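Local coordinates for tRNA nucleotidyl transferase-related protein (PDB 3H38) that probably builds the CCA sequence onto the 3' end of tRNA from CTP and ATP, as a magnesium-dependent class II CCA-adding enzyme, this chain holding its nucleotidyltransferase portion, at residues F43-L48 / R156-G161. Sequence-based numbering, arbitrary orientation.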
ATOM      1  N   PHE A  43       1.520  -5.342  18.151  1.00 45.82           N
ATOM      2  CA  PHE A  43       1.097  -4.776  19.414  1.00 43.03           C
ATOM      3  C   PHE A  43       2.208  -4.769  20.472  1.00 44.58           C
ATOM      4  O   PHE A  43       2.318  -3.844  21.274  1.00 44.84           O
ATOM      5  CB  PHE A  43      -0.112  -5.507  19.985  1.00 36.95           C
ATOM      6  CG  PHE A  43      -0.439  -5.064  21.373  1.00 37.70           C
ATOM      7  CD1 PHE A  43      -1.317  -4.009  21.586  1.00 39.27           C
ATOM      8  CD2 PHE A  43       0.185  -5.657  22.468  1.00 39.00           C
ATOM      9  CE1 PHE A  43      -1.611  -3.564  22.884  1.00 41.77           C
ATOM     10  CE2 PHE A  43      -0.084  -5.223  23.767  1.00 44.85           C
ATOM     11  CZ  PHE A  43      -0.987  -4.167  23.979  1.00 45.57           C
ATOM     12  N   VAL A  44       3.006  -5.822  20.510  1.00 35.23           N
ATOM     13  CA  VAL A  44       4.059  -5.891  21.510  1.00 32.14           C
ATOM     14  C   VAL A  44       5.258  -5.001  21.122  1.00 30.48           C
ATOM     15  O   VAL A  44       5.842  -4.309  21.967  1.00 32.46           O
ATOM     16  CB  VAL A  44       4.497  -7.354  21.729  1.00 24.99           C
ATOM     17  CG1 VAL A  44       5.750  -7.420  22.603  1.00 20.42           C
ATOM     18  CG2 VAL A  44       3.359  -8.140  22.355  1.00 20.78           C
ATOM     19  N   ARG A  45       5.636  -5.058  19.846  1.00 28.58           N
ATOM     20  CA  ARG A  45       6.593  -4.134  19.262  1.00 30.94           C
ATOM     21  C   ARG A  45       6.204  -2.690  19.609  1.00 31.69           C
ATOM     22  O   ARG A  45       6.995  -1.928  20.190  1.00 29.64           O
ATOM     23  CB  ARG A  45       6.566  -4.309  17.746  1.00 29.21           C
ATOM     24  CG  ARG A  45       7.603  -3.502  16.951  1.00 21.39           C
ATOM     25  CD  ARG A  45       7.177  -3.505  15.466  1.00 32.57           C
ATOM     26  NE  ARG A  45       5.849  -2.902  15.299  1.00 34.45           N
ATOM     27  CZ  ARG A  45       4.926  -3.322  14.432  1.00 38.12           C
ATOM     28  NH1 ARG A  45       5.172  -4.359  13.615  1.00 33.44           N
ATOM     29  NH2 ARG A  45       3.749  -2.710  14.388  1.00 31.86           N
ATOM     30  N   ASP A  46       4.964  -2.344  19.267  1.00 26.17           N
ATOM     31  CA  ASP A  46       4.440  -1.002  19.455  1.00 33.71           C
ATOM     32  C   ASP A  46       4.461  -0.585  20.924  1.00 38.48           C
ATOM     33  O   ASP A  46       4.912   0.513  21.251  1.00 42.49           O
ATOM     34  CB  ASP A  46       3.056  -0.883  18.812  1.00 30.36           C
ATOM     35  CG  ASP A  46       3.117  -1.023  17.266  1.00 45.99           C
ATOM     36  OD1 ASP A  46       4.200  -0.786  16.683  1.00 42.23           O
ATOM     37  OD2 ASP A  46       2.098  -1.373  16.622  1.00 47.05           O
ATOM     38  N   LEU A  47       4.034  -1.475  21.815  1.00 29.11           N
ATOM     39  CA  LEU A  47       4.097  -1.196  23.252  1.00 33.98           C
ATOM     40  C   LEU A  47       5.503  -0.768  23.659  1.00 37.11           C
ATOM     41  O   LEU A  47       5.688   0.265  24.320  1.00 42.31           O
ATOM     42  CB  LEU A  47       3.629  -2.400  24.102  1.00 31.94           C
ATOM     43  CG  LEU A  47       3.754  -2.237  25.629  1.00 33.20           C
ATOM     44  CD1 LEU A  47       2.770  -1.208  26.139  1.00 25.40           C
ATOM     45  CD2 LEU A  47       3.534  -3.551  26.354  1.00 30.44           C
ATOM     46  N   LEU A  48       6.496  -1.558  23.264  1.00 33.06           N
ATOM     47  CA  LEU A  48       7.874  -1.308  23.694  1.00 34.57           C
ATOM     48  C   LEU A  48       8.440  -0.020  23.054  1.00 45.20           C
ATOM     49  O   LEU A  48       9.227   0.690  23.680  1.00 48.08           O
ATOM     50  CB  LEU A  48       8.757  -2.518  23.387  1.00 37.02           C
ATOM     51  CG  LEU A  48       8.426  -3.816  24.163  1.00 42.14           C
ATOM     52  CD1 LEU A  48       9.206  -4.989  23.646  1.00 28.71           C
ATOM     53  CD2 LEU A  48       8.690  -3.660  25.679  1.00 37.75           C
ATOM     54  N   ARG A 156      16.248  -6.073  22.517  1.00 36.04           N
ATOM     55  CA  ARG A 156      17.560  -5.556  22.174  1.00 33.65           C
ATOM     56  C   ARG A 156      17.584  -4.961  20.760  1.00 41.38           C
ATOM     57  O   ARG A 156      18.211  -3.935  20.543  1.00 34.68           O
ATOM     58  CB  ARG A 156      18.583  -6.699  22.276  1.00 26.07           C
ATOM     59  CG  ARG A 156      20.055  -6.282  22.163  1.00 38.15           C
ATOM     60  CD  ARG A 156      20.600  -6.451  20.730  1.00 46.17           C
ATOM     61  NE  ARG A 156      20.317  -7.777  20.186  1.00 50.66           N
ATOM     62  CZ  ARG A 156      21.195  -8.780  20.121  1.00 52.47           C
ATOM     63  NH1 ARG A 156      20.827  -9.948  19.599  1.00 42.85           N
ATOM     64  NH2 ARG A 156      22.440  -8.626  20.568  1.00 51.91           N
ATOM     65  N   ASP A 157      16.925  -5.612  19.800  1.00 37.97           N
ATOM     66  CA  ASP A 157      16.981  -5.163  18.403  1.00 27.65           C
ATOM     67  C   ASP A 157      16.164  -3.891  18.204  1.00 30.48           C
ATOM     68  O   ASP A 157      16.431  -3.125  17.289  1.00 38.04           O
ATOM     69  CB  ASP A 157      16.518  -6.262  17.424  1.00 19.70           C
ATOM     70  CG  ASP A 157      17.606  -7.285  17.142  1.00 31.75           C
ATOM     71  OD1 ASP A 157      17.308  -8.401  16.625  1.00 23.82           O
ATOM     72  OD2 ASP A 157      18.775  -6.972  17.462  1.00 37.99           O
ATOM     73  N   LEU A 158      15.150  -3.690  19.038  1.00 35.93           N
ATOM     74  CA  LEU A 158      14.439  -2.407  19.100  1.00 47.86           C
ATOM     75  C   LEU A 158      15.369  -1.274  19.563  1.00 49.36           C
ATOM     76  O   LEU A 158      15.446  -0.224  18.927  1.00 54.35           O
ATOM     77  CB  LEU A 158      13.219  -2.487  20.042  1.00 38.46           C
ATOM     78  CG  LEU A 158      12.072  -3.443  19.666  1.00 30.55           C
ATOM     79  CD1 LEU A 158      11.068  -3.515  20.774  1.00 24.26           C
ATOM     80  CD2 LEU A 158      11.376  -2.986  18.411  1.00 36.01           C
ATOM     81  N   LYS A 159      16.070  -1.499  20.672  1.00 40.87           N
ATOM     82  CA  LYS A 159      16.958  -0.494  21.265  1.00 40.81           C
ATOM     83  C   LYS A 159      18.162  -0.182  20.372  1.00 45.17           C
ATOM     84  O   LYS A 159      18.880   0.804  20.597  1.00 37.83           O
ATOM     85  CB  LYS A 159      17.400  -0.920  22.692  1.00 38.81           C
ATOM     86  CG  LYS A 159      16.434  -0.452  23.798  1.00 41.25           C
ATOM     87  CD  LYS A 159      16.794  -0.938  25.210  1.00 46.12           C
ATOM     88  CE  LYS A 159      15.816  -0.335  26.240  1.00 63.39           C
ATOM     89  NZ  LYS A 159      16.017  -0.826  27.647  1.00 76.77           N
ATOM     90  N   GLU A 160      18.362  -1.009  19.344  1.00 44.87           N
ATOM     91  CA  GLU A 160      19.463  -0.814  18.403  1.00 44.64           C
ATOM     92  C   GLU A 160      18.972  -0.477  17.006  1.00 44.54           C
ATOM     93  O   GLU A 160      19.782  -0.348  16.060  1.00 40.05           O
ATOM     94  CB  GLU A 160      20.349  -2.054  18.360  1.00 45.82           C
ATOM     95  CG  GLU A 160      20.766  -2.491  19.737  1.00 61.95           C
ATOM     96  CD  GLU A 160      22.074  -3.249  19.753  1.00 73.01           C
ATOM     97  OE1 GLU A 160      22.702  -3.305  20.839  1.00 76.37           O
ATOM     98  OE2 GLU A 160      22.467  -3.782  18.689  1.00 71.65           O
ATOM     99  N   GLY A 161      17.648  -0.337  16.883  1.00 32.53           N
ATOM    100  CA  GLY A 161      17.028   0.066  15.628  1.00 29.64           C
ATOM    101  C   GLY A 161      17.299  -0.897  14.489  1.00 31.52           C
ATOM    102  O   GLY A 161      17.615  -0.458  13.365  1.00 38.39           O
TER
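Leu158 reaches from helix 154-159 to Leu48 and Arg45 on helix 42-49, joining two helices of the nucleotidyltransferase head domain of this class II CCA-adding enzyme. The apolar contact is small, about 120 Å² in all, and no hydrogen bond spans it. Leu158 spreads its two methyls over two neighbours about one helical turn apart. Leu158 CD1 lies 3.6 Å from Leu48 CB and also touches Leu48 CD1. Leu158 CD2 rests 4.1 Å from Arg45 CG. The two leucine side chains meet at about a right angle. Ile133 also touches Leu158, and Leu10 of helix 8-14 touches Leu48.

The polar part belongs to Arg45, seen to bind CTP and ATP in this protein, though neither is present here. Its aliphatic stem packs on Leu158, then the chain bends at chi3 (60°) and carries the guanidinium off to Asp46; NH1 bonds to Asn134, another ATP-binding residue. With an alanine here in place of Arg45, the Asp46 carboxylate would probably be left without its charged mate and Leu158 CD2 without the stem it rests on. Asn53 holds Asp46 through OD2. The grip is side-on: Arg45 NE lies 3.0 Å from Asp46 OD1, and Arg45 NH2 approaches that same oxygen from the same face of the carboxylate.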